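Local atomic coordinates of histidine--tRNA ligase (Staphylococcus aureus, PDB entry 1QE0), a protein that catalyses the ATP-dependent attachment of L-histidine to tRNA(His), releasing AMP and diphosphate, and works as a homodimer of class II aminoacyl-tRNA synthetase subunits. Residues A[87-92]-A[291-296]; A[279-284]-A[310-315]; A[347-352]-A[357-362]. One frame throughout, in Å; residues are numbered along the deposited sequence.

Interaction 1. Residues A[87-92]-A[291-296]; sequences RSYIEH and GLLELL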
ATOM      1  N   ARG A  87      15.409 -11.687  -5.425  1.00 16.77           N
ATOM      2  CA  ARG A  87      15.069 -12.611  -6.502  1.00 14.43           C
ATOM      3  C   ARG A  87      14.587 -11.824  -7.733  1.00 15.20           C
ATOM      4  O   ARG A  87      14.850 -12.213  -8.871  1.00 17.32           O
ATOM      5  CB  ARG A  87      14.017 -13.619  -6.031  1.00 11.28           C
ATOM      6  CG  ARG A  87      13.786 -14.731  -7.008  1.00 10.28           C
ATOM      7  CD  ARG A  87      12.375 -14.708  -7.534  1.00 13.19           C
ATOM      8  NE  ARG A  87      12.100 -13.556  -8.386  1.00 18.46           N
ATOM      9  CZ  ARG A  87      10.986 -12.829  -8.302  1.00 24.55           C
ATOM     10  NH1 ARG A  87      10.056 -13.141  -7.407  1.00 21.73           N
ATOM     11  NH2 ARG A  87      10.782 -11.806  -9.119  1.00 20.29           N
ATOM     12  N   SER A  88      13.908 -10.703  -7.509  1.00 14.43           N
ATOM     13  CA  SER A  88      13.445  -9.883  -8.618  1.00 12.74           C
ATOM     14  C   SER A  88      14.596  -9.092  -9.232  1.00 11.95           C
ATOM     15  O   SER A  88      14.647  -8.895 -10.446  1.00 12.72           O
ATOM     16  CB  SER A  88      12.361  -8.923  -8.160  1.00  9.67           C
ATOM     17  OG  SER A  88      11.889  -8.195  -9.282  1.00 16.94           O
ATOM     18  N   TYR A  89      15.457  -8.562  -8.366  1.00 11.75           N
ATOM     19  CA  TYR A  89      16.623  -7.782  -8.754  1.00  8.43           C
ATOM     20  C   TYR A  89      17.491  -8.651  -9.657  1.00  5.87           C
ATOM     21  O   TYR A  89      17.951  -8.214 -10.715  1.00  8.21           O
ATOM     22  CB  TYR A  89      17.384  -7.348  -7.488  1.00  6.61           C
ATOM     23  CG  TYR A  89      18.736  -6.723  -7.702  1.00  5.33           C
ATOM     24  CD1 TYR A  89      18.924  -5.358  -7.551  1.00  5.58           C
ATOM     25  CD2 TYR A  89      19.842  -7.503  -8.033  1.00 15.59           C
ATOM     26  CE1 TYR A  89      20.161  -4.784  -7.722  1.00  3.74           C
ATOM     27  CE2 TYR A  89      21.108  -6.928  -8.210  1.00 14.10           C
ATOM     28  CZ  TYR A  89      21.248  -5.571  -8.054  1.00 10.67           C
ATOM     29  OH  TYR A  89      22.470  -4.986  -8.262  1.00 22.16           O
ATOM     30  N   ILE A  90      17.696  -9.894  -9.259  1.00  4.53           N
ATOM     31  CA  ILE A  90      18.506 -10.800 -10.067  1.00  8.83           C
ATOM     32  C   ILE A  90      17.807 -11.143 -11.397  1.00 12.74           C
ATOM     33  O   ILE A  90      18.323 -10.857 -12.490  1.00 17.29           O
ATOM     34  CB  ILE A  90      18.855 -12.091  -9.289  1.00  4.30           C
ATOM     35  CG1 ILE A  90      19.824 -11.769  -8.132  1.00  6.73           C
ATOM     36  CG2 ILE A  90      19.470 -13.105 -10.232  1.00  2.00           C
ATOM     37  CD1 ILE A  90      19.843 -12.776  -6.989  1.00  2.00           C
ATOM     38  N   GLU A  91      16.598 -11.684 -11.296  1.00 15.10           N
ATOM     39  CA  GLU A  91      15.818 -12.069 -12.460  1.00 13.15           C
ATOM     40  C   GLU A  91      15.673 -10.959 -13.504  1.00 15.14           C
ATOM     41  O   GLU A  91      15.679 -11.237 -14.692  1.00 17.70           O
ATOM     42  CB  GLU A  91      14.451 -12.550 -12.011  1.00  9.26           C
ATOM     43  CG  GLU A  91      13.706 -13.345 -13.069  1.00 20.62           C
ATOM     44  CD  GLU A  91      12.385 -13.909 -12.569  1.00 21.45           C
ATOM     45  OE1 GLU A  91      12.183 -15.138 -12.608  1.00 16.28           O
ATOM     46  OE2 GLU A  91      11.540 -13.113 -12.132  1.00 27.74           O
ATOM     47  N   HIS A  92      15.550  -9.707 -13.070  1.00 15.64           N
ATOM     48  CA  HIS A  92      15.399  -8.603 -14.008  1.00 15.35           C
ATOM     49  C   HIS A  92      16.718  -7.955 -14.354  1.00 17.39           C
ATOM     50  O   HIS A  92      16.761  -6.859 -14.917  1.00 14.49           O
ATOM     51  CB  HIS A  92      14.425  -7.554 -13.485  1.00 16.21           C
ATOM     52  CG  HIS A  92      13.031  -8.061 -13.328  1.00 21.38           C
ATOM     53  ND1 HIS A  92      12.524  -8.474 -12.110  1.00 26.02           N
ATOM     54  CD2 HIS A  92      12.047  -8.263 -14.235  1.00 17.26           C
ATOM     55  CE1 HIS A  92      11.290  -8.914 -12.280  1.00 24.75           C
ATOM     56  NE2 HIS A  92      10.977  -8.797 -13.559  1.00 17.39           N
ATOM     57  N   GLY A 291      26.968 -10.545   0.484  1.00 25.87           N
ATOM     58  CA  GLY A 291      26.973 -11.987   0.369  1.00 27.36           C
ATOM     59  C   GLY A 291      25.562 -12.527   0.188  1.00 29.61           C
ATOM     60  O   GLY A 291      25.393 -13.680  -0.192  1.00 33.61           O
ATOM     61  N   LEU A 292      24.552 -11.701   0.468  1.00 26.55           N
ATOM     62  CA  LEU A 292      23.159 -12.084   0.340  1.00 24.43           C
ATOM     63  C   LEU A 292      22.822 -12.423  -1.107  1.00 26.29           C
ATOM     64  O   LEU A 292      22.378 -13.537  -1.406  1.00 29.26           O
ATOM     65  CB  LEU A 292      22.281 -10.937   0.846  1.00 24.65           C
ATOM     66  CG  LEU A 292      20.757 -10.983   0.699  1.00 24.68           C
ATOM     67  CD1 LEU A 292      20.176 -12.260   1.293  1.00 26.40           C
ATOM     68  CD2 LEU A 292      20.170  -9.773   1.385  1.00 26.63           C
ATOM     69  N   LEU A 293      23.120 -11.496  -2.012  1.00 24.83           N
ATOM     70  CA  LEU A 293      22.831 -11.670  -3.429  1.00 25.49           C
ATOM     71  C   LEU A 293      23.387 -12.961  -4.051  1.00 30.28           C
ATOM     72  O   LEU A 293      22.729 -13.608  -4.860  1.00 34.14           O
ATOM     73  CB  LEU A 293      23.344 -10.451  -4.197  1.00 22.53           C
ATOM     74  CG  LEU A 293      22.566  -9.134  -4.313  1.00 18.36           C
ATOM     75  CD1 LEU A 293      21.589  -9.190  -5.479  1.00 16.59           C
ATOM     76  CD2 LEU A 293      21.873  -8.799  -3.017  1.00 13.64           C
ATOM     77  N   GLU A 294      24.578 -13.353  -3.621  1.00 32.59           N
ATOM     78  CA  GLU A 294      25.260 -14.538  -4.127  1.00 33.02           C
ATOM     79  C   GLU A 294      24.623 -15.830  -3.634  1.00 30.83           C
ATOM     80  O   GLU A 294      24.669 -16.850  -4.309  1.00 33.74           O
ATOM     81  CB  GLU A 294      26.723 -14.470  -3.736  1.00 39.92           C
ATOM     82  CG  GLU A 294      27.136 -13.073  -3.304  1.00 57.06           C
ATOM     83  CD  GLU A 294      28.620 -12.892  -3.299  1.00 67.31           C
ATOM     84  OE1 GLU A 294      29.258 -12.953  -2.225  1.00 71.73           O
ATOM     85  OE2 GLU A 294      29.157 -12.706  -4.394  1.00 72.66           O
ATOM     86  N   LEU A 295      24.037 -15.803  -2.452  1.00 27.77           N
ATOM     87  CA  LEU A 295      23.360 -16.981  -1.956  1.00 27.70           C
ATOM     88  C   LEU A 295      22.101 -17.141  -2.819  1.00 32.08           C
ATOM     89  O   LEU A 295      21.600 -18.240  -2.995  1.00 37.87           O
ATOM     90  CB  LEU A 295      22.982 -16.824  -0.484  1.00 21.49           C
ATOM     91  CG  LEU A 295      24.139 -16.565   0.477  1.00  6.77           C
ATOM     92  CD1 LEU A 295      23.652 -16.573   1.871  1.00 12.18           C
ATOM     93  CD2 LEU A 295      25.193 -17.601   0.335  1.00 10.71           C
ATOM     94  N   LEU A 296      21.570 -16.044  -3.352  1.00 30.03           N
ATOM     95  CA  LEU A 296      20.406 -16.145  -4.229  1.00 26.54           C
ATOM     96  C   LEU A 296      20.780 -16.306  -5.726  1.00 29.20           C
ATOM     97  O   LEU A 296      19.929 -16.148  -6.600  1.00 32.65           O
ATOM     98  CB  LEU A 296      19.508 -14.926  -4.030  1.00 20.44           C
ATOM     99  CG  LEU A 296      18.628 -14.960  -2.781  1.00 15.60           C
ATOM    100  CD1 LEU A 296      18.589 -16.358  -2.264  1.00 20.36           C
ATOM    101  CD2 LEU A 296      19.110 -14.043  -1.694  1.00 11.53           C
TER
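Tyr-89 and Ile-90 on one helix turn both reach a single methyl of Leu-293, its CD1. The tyrosine comes with one side of its ring: CD2 lies 3.5 Å from Leu-293 CD1, with Tyr-89 CE2 almost as near, and the methyl meets the ring obliquely while the two side chains cross at about a right angle. Ile-90 instead runs past Leu-293 in the opposite direction, its CG1 4.1 Å from the same Leu-293 CD1. Because its CG1 lies opposite the carbonyl carbon (chi1 -68°) and CD1 continues outward in a nearly extended chain (chi2 158°), the end of Ile-90 goes on to Leu-296, where CD1 packs 3.7 Å from Leu-296 CB and also touches the backbone O of that residue. No hydrogen bond links the two segments; this is buried apolar packing.

In the class II catalytic domain, the contact sets the end of helix 82-91 against the short helix 292-295, which lies in the connection between two neighbouring antiparallel strands of the large sheet, 280-290 and 302-309. Val-86, one turn before Ile-90 on helix 82-91, also packs on Leu-293 and Leu-296.

At the end of helix 82-91, His-92, the first residue to leave helical geometry, donates through ND1 to Ser-88 O at 2.7 Å (142° at the hydrogen), and His-92 N reaches that oxygen from the other face of the carbonyl plane. Arg-87 NH2 pairs with Glu-91 OE2 at 3.4 Å and forms a salt bridge with Asp-10 of the second subunit, which also accepts a hydrogen bond from Ser-88 OG.

Interaction 2. Residues A[279-284]-A[310-315]; sequences AITTLC and IERLLL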
ATOM      1  N   ALA A 279       8.685  -2.615  28.901  1.00 42.58           N
ATOM      2  CA  ALA A 279       8.783  -1.183  28.632  1.00 43.91           C
ATOM      3  C   ALA A 279       9.435  -0.753  27.313  1.00 44.85           C
ATOM      4  O   ALA A 279       9.247   0.393  26.879  1.00 47.66           O
ATOM      5  CB  ALA A 279       9.461  -0.463  29.801  1.00 36.54           C
ATOM      6  N   ILE A 280      10.208  -1.625  26.674  1.00 40.83           N
ATOM      7  CA  ILE A 280      10.847  -1.211  25.442  1.00 37.22           C
ATOM      8  C   ILE A 280      10.432  -2.101  24.307  1.00 36.76           C
ATOM      9  O   ILE A 280      10.091  -3.280  24.520  1.00 35.26           O
ATOM     10  CB  ILE A 280      12.390  -1.171  25.584  1.00 36.52           C
ATOM     11  CG1 ILE A 280      13.007  -0.371  24.452  1.00 36.21           C
ATOM     12  CG2 ILE A 280      12.983  -2.556  25.596  1.00 36.75           C
ATOM     13  CD1 ILE A 280      14.406   0.091  24.763  1.00 41.69           C
ATOM     14  N   THR A 281      10.399  -1.510  23.113  1.00 34.79           N
ATOM     15  CA  THR A 281      10.042  -2.231  21.893  1.00 31.49           C
ATOM     16  C   THR A 281      10.895  -1.749  20.745  1.00 27.44           C
ATOM     17  O   THR A 281      11.293  -0.580  20.671  1.00 25.48           O
ATOM     18  CB  THR A 281       8.520  -2.074  21.492  1.00 29.37           C
ATOM     19  OG1 THR A 281       7.701  -2.714  22.464  1.00 35.02           O
ATOM     20  CG2 THR A 281       8.219  -2.749  20.156  1.00 26.66           C
ATOM     21  N   THR A 282      11.196  -2.686  19.865  1.00 21.55           N
ATOM     22  CA  THR A 282      11.962  -2.397  18.685  1.00 19.72           C
ATOM     23  C   THR A 282      10.906  -2.097  17.652  1.00 18.94           C
ATOM     24  O   THR A 282      10.032  -2.918  17.386  1.00 16.87           O
ATOM     25  CB  THR A 282      12.696  -3.618  18.233  1.00 18.44           C
ATOM     26  OG1 THR A 282      13.309  -4.224  19.370  1.00 26.00           O
ATOM     27  CG2 THR A 282      13.738  -3.252  17.222  1.00 16.63           C
ATOM     28  N   LEU A 283      10.941  -0.887  17.129  1.00 18.10           N
ATOM     29  CA  LEU A 283       9.990  -0.481  16.122  1.00 17.89           C
ATOM     30  C   LEU A 283      10.431  -0.959  14.709  1.00 18.82           C
ATOM     31  O   LEU A 283       9.634  -1.518  13.934  1.00 16.02           O
ATOM     32  CB  LEU A 283       9.887   1.045  16.179  1.00 16.24           C
ATOM     33  CG  LEU A 283       8.623   1.677  16.738  1.00 13.09           C
ATOM     34  CD1 LEU A 283       8.009   0.789  17.761  1.00 15.57           C
ATOM     35  CD2 LEU A 283       8.952   3.019  17.315  1.00 14.45           C
ATOM     36  N   CYS A 284      11.724  -0.782  14.424  1.00 18.43           N
ATOM     37  CA  CYS A 284      12.324  -1.109  13.140  1.00 15.04           C
ATOM     38  C   CYS A 284      13.746  -1.619  13.292  1.00 15.21           C
ATOM     39  O   CYS A 284      14.392  -1.375  14.301  1.00 20.74           O
ATOM     40  CB  CYS A 284      12.353   0.156  12.305  1.00 17.59           C
ATOM     41  SG  CYS A 284      13.310   0.008  10.838  1.00 24.89           S
ATOM     42  N   ILE A 310       3.768  -2.444  10.093  1.00  7.91           N
ATOM     43  CA  ILE A 310       2.746  -1.402  10.171  1.00 13.09           C
ATOM     44  C   ILE A 310       1.897  -1.617  11.427  1.00 10.64           C
ATOM     45  O   ILE A 310       1.492  -0.663  12.123  1.00  4.98           O
ATOM     46  CB  ILE A 310       1.850  -1.373   8.930  1.00 19.04           C
ATOM     47  CG1 ILE A 310       2.687  -1.046   7.682  1.00 18.00           C
ATOM     48  CG2 ILE A 310       0.747  -0.314   9.111  1.00 17.10           C
ATOM     49  CD1 ILE A 310       3.208   0.354   7.676  1.00 13.41           C
ATOM     50  N   GLU A 311       1.716  -2.876  11.782  1.00  7.97           N
ATOM     51  CA  GLU A 311       0.953  -3.142  12.975  1.00 12.78           C
ATOM     52  C   GLU A 311       1.596  -2.509  14.184  1.00 12.86           C
ATOM     53  O   GLU A 311       0.949  -1.735  14.888  1.00 17.30           O
ATOM     54  CB  GLU A 311       0.735  -4.618  13.149  1.00 12.78           C
ATOM     55  CG  GLU A 311      -0.301  -5.106  12.157  1.00 22.30           C
ATOM     56  CD  GLU A 311       0.211  -6.188  11.248  1.00 21.75           C
ATOM     57  OE1 GLU A 311      -0.589  -7.072  10.888  1.00 31.87           O
ATOM     58  OE2 GLU A 311       1.405  -6.163  10.906  1.00 20.72           O
ATOM     59  N   ARG A 312       2.893  -2.743  14.357  1.00 12.77           N
ATOM     60  CA  ARG A 312       3.629  -2.172  15.474  1.00  9.95           C
ATOM     61  C   ARG A 312       3.607  -0.640  15.443  1.00 15.30           C
ATOM     62  O   ARG A 312       3.414  -0.007  16.487  1.00 22.89           O
ATOM     63  CB  ARG A 312       5.071  -2.648  15.481  1.00  5.50           C
ATOM     64  CG  ARG A 312       5.239  -4.089  15.799  1.00 16.28           C
ATOM     65  CD  ARG A 312       6.684  -4.375  16.111  1.00 27.86           C
ATOM     66  NE  ARG A 312       6.865  -5.734  16.609  1.00 42.20           N
ATOM     67  CZ  ARG A 312       7.656  -6.052  17.632  1.00 47.88           C
ATOM     68  NH1 ARG A 312       8.343  -5.102  18.254  1.00 50.39           N
ATOM     69  NH2 ARG A 312       7.723  -7.311  18.067  1.00 52.81           N
ATOM     70  N   LEU A 313       3.814  -0.040  14.267  1.00 11.83           N
ATOM     71  CA  LEU A 313       3.802   1.418  14.145  1.00  9.98           C
ATOM     72  C   LEU A 313       2.471   1.930  14.664  1.00 13.24           C
ATOM     73  O   LEU A 313       2.425   2.844  15.502  1.00 11.07           O
ATOM     74  CB  LEU A 313       4.011   1.824  12.694  1.00  4.53           C
ATOM     75  CG  LEU A 313       3.792   3.273  12.302  1.00  2.91           C
ATOM     76  CD1 LEU A 313       4.570   4.190  13.192  1.00  2.00           C
ATOM     77  CD2 LEU A 313       4.199   3.472  10.860  1.00  2.00           C
ATOM     78  N   LEU A 314       1.398   1.273  14.218  1.00 16.72           N
ATOM     79  CA  LEU A 314       0.035   1.591  14.637  1.00 15.39           C
ATOM     80  C   LEU A 314      -0.063   1.555  16.176  1.00 17.58           C
ATOM     81  O   LEU A 314      -0.489   2.523  16.806  1.00 19.66           O
ATOM     82  CB  LEU A 314      -0.943   0.587  14.022  1.00  9.39           C
ATOM     83  CG  LEU A 314      -1.943   1.089  12.961  1.00 12.92           C
ATOM     84  CD1 LEU A 314      -2.006   2.588  12.942  1.00  6.80           C
ATOM     85  CD2 LEU A 314      -1.603   0.579  11.586  1.00 11.14           C
ATOM     86  N   LEU A 315       0.421   0.477  16.780  1.00 17.62           N
ATOM     87  CA  LEU A 315       0.380   0.307  18.236  1.00 19.27           C
ATOM     88  C   LEU A 315       1.220   1.351  18.978  1.00 20.92           C
ATOM     89  O   LEU A 315       0.877   1.756  20.090  1.00 20.40           O
ATOM     90  CB  LEU A 315       0.872  -1.093  18.591  1.00 21.93           C
ATOM     91  CG  LEU A 315       0.363  -1.799  19.842  1.00 24.31           C
ATOM     92  CD1 LEU A 315       1.574  -2.239  20.637  1.00 23.72           C
ATOM     93  CD2 LEU A 315      -0.570  -0.912  20.672  1.00 27.01           C
TER
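Arg-312 reaches from helix 310-319 to strand 280-290, meeting Thr-281 and Thr-282 with the far end of its side chain. Its CB leaves the helix toward the strand. CG lies opposite the carbonyl carbon and beside the backbone N (chi1 -69°), and from there the chain runs extended as far as NE, carrying the guanidinium across. CD comes first within range of the strand, 3.9 Å from the backbone O of Thr-282. CZ is equally far from that Thr-282 O, and 4.2 Å from the CG2 methyl of Thr-281. At the tip, NH1 gives Thr-282 O a weak hydrogen bond of 2.9 Å, bent to 123° at the hydrogen. Thr-281 CG2 also lies near NH1, but the modelled separation is too short to be relied on. Carbonyl and methyl both approach the guanidinium plane obliquely.

The strand carries a classic beta bulge just beyond, where Leu-283 and Cys-284 both face Leu-269 of strand 265-272. The glycine-containing strand 302-309, leading directly into a helix with Glu-311 and Arg-312, fits motif 3 of class II synthetases. The equivalent arginine contacts ATP in relatives, and Arg-312 probably does so here; this enzyme was crystallised without ligands.

Between these two segments the guanidinium is held by one weak, bent bond and has no acidic partner, and a single such bond to a carbonyl restrains it weakly.

Interaction 3. Residues A[347-352]-A[357-362]; sequences KLLNHL and IKADKD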
ATOM      1  N   LYS A 347     -30.539  11.789  -8.463  1.00  7.91           N
ATOM      2  CA  LYS A 347     -29.777  12.555  -9.429  1.00  6.89           C
ATOM      3  C   LYS A 347     -28.795  13.443  -8.646  1.00  7.93           C
ATOM      4  O   LYS A 347     -27.610  13.498  -8.963  1.00 10.53           O
ATOM      5  CB  LYS A 347     -30.691  13.463 -10.246  1.00 15.57           C
ATOM      6  CG  LYS A 347     -31.941  12.826 -10.847  1.00 17.96           C
ATOM      7  CD  LYS A 347     -32.715  13.884 -11.636  1.00 21.52           C
ATOM      8  CE  LYS A 347     -34.104  13.426 -11.989  1.00 25.01           C
ATOM      9  NZ  LYS A 347     -35.108  13.655 -10.928  1.00 32.81           N
ATOM     10  N   LEU A 348     -29.288  14.107  -7.602  1.00  7.63           N
ATOM     11  CA  LEU A 348     -28.469  14.990  -6.751  1.00  8.21           C
ATOM     12  C   LEU A 348     -27.182  14.327  -6.255  1.00  8.36           C
ATOM     13  O   LEU A 348     -26.102  14.888  -6.356  1.00 12.95           O
ATOM     14  CB  LEU A 348     -29.281  15.472  -5.544  1.00  5.80           C
ATOM     15  CG  LEU A 348     -28.637  16.479  -4.578  1.00  5.67           C
ATOM     16  CD1 LEU A 348     -28.230  17.740  -5.330  1.00  9.25           C
ATOM     17  CD2 LEU A 348     -29.590  16.853  -3.452  1.00  2.00           C
ATOM     18  N   LEU A 349     -27.327  13.137  -5.695  1.00  8.97           N
ATOM     19  CA  LEU A 349     -26.233  12.340  -5.167  1.00  4.43           C
ATOM     20  C   LEU A 349     -25.208  12.072  -6.249  1.00  6.69           C
ATOM     21  O   LEU A 349     -24.010  12.194  -6.034  1.00  8.95           O
ATOM     22  CB  LEU A 349     -26.795  11.023  -4.719  1.00  2.00           C
ATOM     23  CG  LEU A 349     -26.354  10.599  -3.376  1.00  2.00           C
ATOM     24  CD1 LEU A 349     -26.459  11.760  -2.519  1.00  4.29           C
ATOM     25  CD2 LEU A 349     -27.280   9.517  -2.899  1.00  8.09           C
ATOM     26  N   ASN A 350     -25.694  11.609  -7.390  1.00  5.99           N
ATOM     27  CA  ASN A 350     -24.852  11.314  -8.528  1.00  7.48           C
ATOM     28  C   ASN A 350     -24.097  12.596  -8.861  1.00 10.82           C
ATOM     29  O   ASN A 350     -22.901  12.582  -9.150  1.00 16.89           O
ATOM     30  CB  ASN A 350     -25.763  10.903  -9.671  1.00 13.34           C
ATOM     31  CG  ASN A 350     -25.128  11.059 -11.029  1.00 20.32           C
ATOM     32  OD1 ASN A 350     -24.155  10.368 -11.344  1.00 23.19           O
ATOM     33  ND2 ASN A 350     -25.695  11.948 -11.863  1.00 19.14           N
ATOM     34  N   HIS A 351     -24.773  13.728  -8.698  1.00 10.30           N
ATOM     35  CA  HIS A 351     -24.178  15.032  -8.996  1.00  9.09           C
ATOM     36  C   HIS A 351     -23.041  15.390  -8.070  1.00  6.95           C
ATOM     37  O   HIS A 351     -21.941  15.738  -8.487  1.00  6.55           O
ATOM     38  CB  HIS A 351     -25.227  16.137  -8.900  1.00 18.40           C
ATOM     39  CG  HIS A 351     -25.119  17.142  -9.999  1.00 36.62           C
ATOM     40  ND1 HIS A 351     -24.425  18.339  -9.869  1.00 35.61           N
ATOM     41  CD2 HIS A 351     -25.491  17.044 -11.295  1.00 43.63           C
ATOM     42  CE1 HIS A 351     -24.370  18.918 -11.050  1.00 46.37           C
ATOM     43  NE2 HIS A 351     -25.005  18.159 -11.936  1.00 54.06           N
ATOM     44  N   LEU A 352     -23.361  15.373  -6.798  1.00  5.00           N
ATOM     45  CA  LEU A 352     -22.408  15.700  -5.787  1.00  7.09           C
ATOM     46  C   LEU A 352     -21.213  14.774  -5.893  1.00 10.38           C
ATOM     47  O   LEU A 352     -20.107  15.259  -5.984  1.00 19.97           O
ATOM     48  CB  LEU A 352     -23.066  15.600  -4.417  1.00  6.42           C
ATOM     49  CG  LEU A 352     -24.244  16.536  -4.141  1.00  2.00           C
ATOM     50  CD1 LEU A 352     -24.846  16.139  -2.863  1.00  2.00           C
ATOM     51  CD2 LEU A 352     -23.820  17.956  -4.077  1.00  2.00           C
ATOM     52  N   ILE A 357     -17.641  15.652  -3.641  1.00 13.82           N
ATOM     53  CA  ILE A 357     -18.363  15.884  -2.394  1.00 13.41           C
ATOM     54  C   ILE A 357     -18.723  14.511  -1.856  1.00 12.25           C
ATOM     55  O   ILE A 357     -19.139  13.668  -2.612  1.00 12.59           O
ATOM     56  CB  ILE A 357     -19.683  16.655  -2.621  1.00 10.71           C
ATOM     57  CG1 ILE A 357     -19.383  18.121  -2.863  1.00  5.49           C
ATOM     58  CG2 ILE A 357     -20.596  16.519  -1.396  1.00 10.88           C
ATOM     59  CD1 ILE A 357     -19.587  18.565  -4.245  1.00  4.62           C
ATOM     60  N   LYS A 358     -18.531  14.261  -0.569  1.00 13.79           N
ATOM     61  CA  LYS A 358     -18.893  12.950  -0.024  1.00 14.09           C
ATOM     62  C   LYS A 358     -20.319  13.079   0.435  1.00 16.10           C
ATOM     63  O   LYS A 358     -20.566  13.797   1.398  1.00 16.01           O
ATOM     64  CB  LYS A 358     -18.038  12.575   1.175  1.00  8.05           C
ATOM     65  CG  LYS A 358     -16.630  12.326   0.846  1.00  2.00           C
ATOM     66  CD  LYS A 358     -15.769  13.366   1.452  1.00  9.05           C
ATOM     67  CE  LYS A 358     -15.478  13.080   2.896  1.00 13.65           C
ATOM     68  NZ  LYS A 358     -14.624  14.157   3.543  1.00 18.14           N
ATOM     69  N   ALA A 359     -21.247  12.383  -0.220  1.00 14.74           N
ATOM     70  CA  ALA A 359     -22.650  12.493   0.142  1.00 14.49           C
ATOM     71  C   ALA A 359     -23.285  11.132   0.241  1.00 16.55           C
ATOM     72  O   ALA A 359     -22.691  10.133  -0.165  1.00 19.39           O
ATOM     73  CB  ALA A 359     -23.393  13.358  -0.880  1.00  7.85           C
ATOM     74  N   ASP A 360     -24.455  11.070   0.865  1.00 14.35           N
ATOM     75  CA  ASP A 360     -25.172   9.814   0.971  1.00  8.95           C
ATOM     76  C   ASP A 360     -26.561  10.136   1.361  1.00  8.69           C
ATOM     77  O   ASP A 360     -26.811  11.194   1.896  1.00 14.59           O
ATOM     78  CB  ASP A 360     -24.549   8.854   1.952  1.00  4.24           C
ATOM     79  CG  ASP A 360     -24.654   7.424   1.478  1.00  4.12           C
ATOM     80  OD1 ASP A 360     -24.283   6.483   2.221  1.00  2.00           O
ATOM     81  OD2 ASP A 360     -25.122   7.233   0.340  1.00  4.89           O
ATOM     82  N   LYS A 361     -27.484   9.282   0.966  1.00 10.03           N
ATOM     83  CA  LYS A 361     -28.888   9.493   1.245  1.00  7.39           C
ATOM     84  C   LYS A 361     -29.401   8.305   2.033  1.00  8.73           C
ATOM     85  O   LYS A 361     -28.618   7.490   2.520  1.00  7.71           O
ATOM     86  CB  LYS A 361     -29.661   9.672  -0.066  1.00  5.79           C
ATOM     87  CG  LYS A 361     -29.762   8.423  -0.930  1.00 14.13           C
ATOM     88  CD  LYS A 361     -30.541   8.645  -2.222  1.00 11.38           C
ATOM     89  CE  LYS A 361     -31.986   8.956  -1.944  1.00  6.98           C
ATOM     90  NZ  LYS A 361     -32.555   7.839  -1.214  1.00 13.01           N
ATOM     91  N   ASP A 362     -30.715   8.209   2.186  1.00 16.07           N
ATOM     92  CA  ASP A 362     -31.293   7.110   2.949  1.00 14.61           C
ATOM     93  C   ASP A 362     -32.011   6.040   2.142  1.00 14.68           C
ATOM     94  O   ASP A 362     -33.060   6.275   1.534  1.00 16.55           O
ATOM     95  CB  ASP A 362     -32.229   7.650   4.020  1.00 14.09           C
ATOM     96  CG  ASP A 362     -32.946   6.555   4.764  1.00 16.93           C
ATOM     97  OD1 ASP A 362     -34.192   6.524   4.652  1.00 17.73           O
ATOM     98  OD2 ASP A 362     -32.265   5.732   5.443  1.00 10.07           O
TER
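Leu-349 and Leu-352, one turn apart on helix 338-353, close over the methyl of Ala-359 on the neighbouring strand. Leu-352 CD1 is 3.7 Å from Ala-359 CB, and Leu-349 CD1 lies 3.8 Å from the same carbon. The other branch of Leu-349 turns to Lys-361: CD2 sits against the lysine's CG and CD, the two side chains crossing at about a right angle. Lys-361 CG stands between its backbone N and carbonyl carbon (chi1 69°), and later bends at chi3 and chi4 take the ammonium away from the leucine to a salt bridge with Asp-342. At the other end, Leu-352 CB faces Ile-357 CB at 4.0 Å, and Ile-357 N gives Leu-352 O a weak 3.4 Å hydrogen bond.

These are the helix and second strand of a beta-alpha-beta unit in the anticodon-binding domain: the helix crosses from strand 332-336 to the adjacent parallel strand 359-361, and the helix and strand axes pass 8.3 Å apart, close to antiparallel (165°). Leu-349 and Leu-352 also rest on strand 332-336.

By contrast, His-351 and Asn-350 take no part in this apolar packing: His-351 is exposed beside Val-415, and Asn-350 packs on Leu-245 of the second subunit. Lys-358, just before the strand, points away from the helix.

Asp-360 is different again: its CB heads away from the helix, yet its carboxylate is buried and uses OD2 for both Arg-353 and Lys-103 of the second subunit.

Helix and strand are thus joined mainly by apolar burial, while the charged ends find partners beyond the interface; pairing with two cations would probably favour an ionised Asp-360.

Overall arrangement
Interactions 1 and 2 belong to the catalytic domain, interaction 3 to the anticodon-binding domain. Along the chain the first two alternate, in the order 87-92, 279-284, 291-296, 310-315; interaction 3 follows them in series. Strand 280-290 runs from interaction 2 up to helix 292-295 of interaction 1, but the two contacts do not touch and their centres are 29 Å apart. The centre of interaction 3 lies about 40 Å from that of interaction 2 and 51 Å from that of interaction 1, on a separate five-stranded sheet. Interactions 1 and 3 both touch the second subunit, so both domains take part in the dimer.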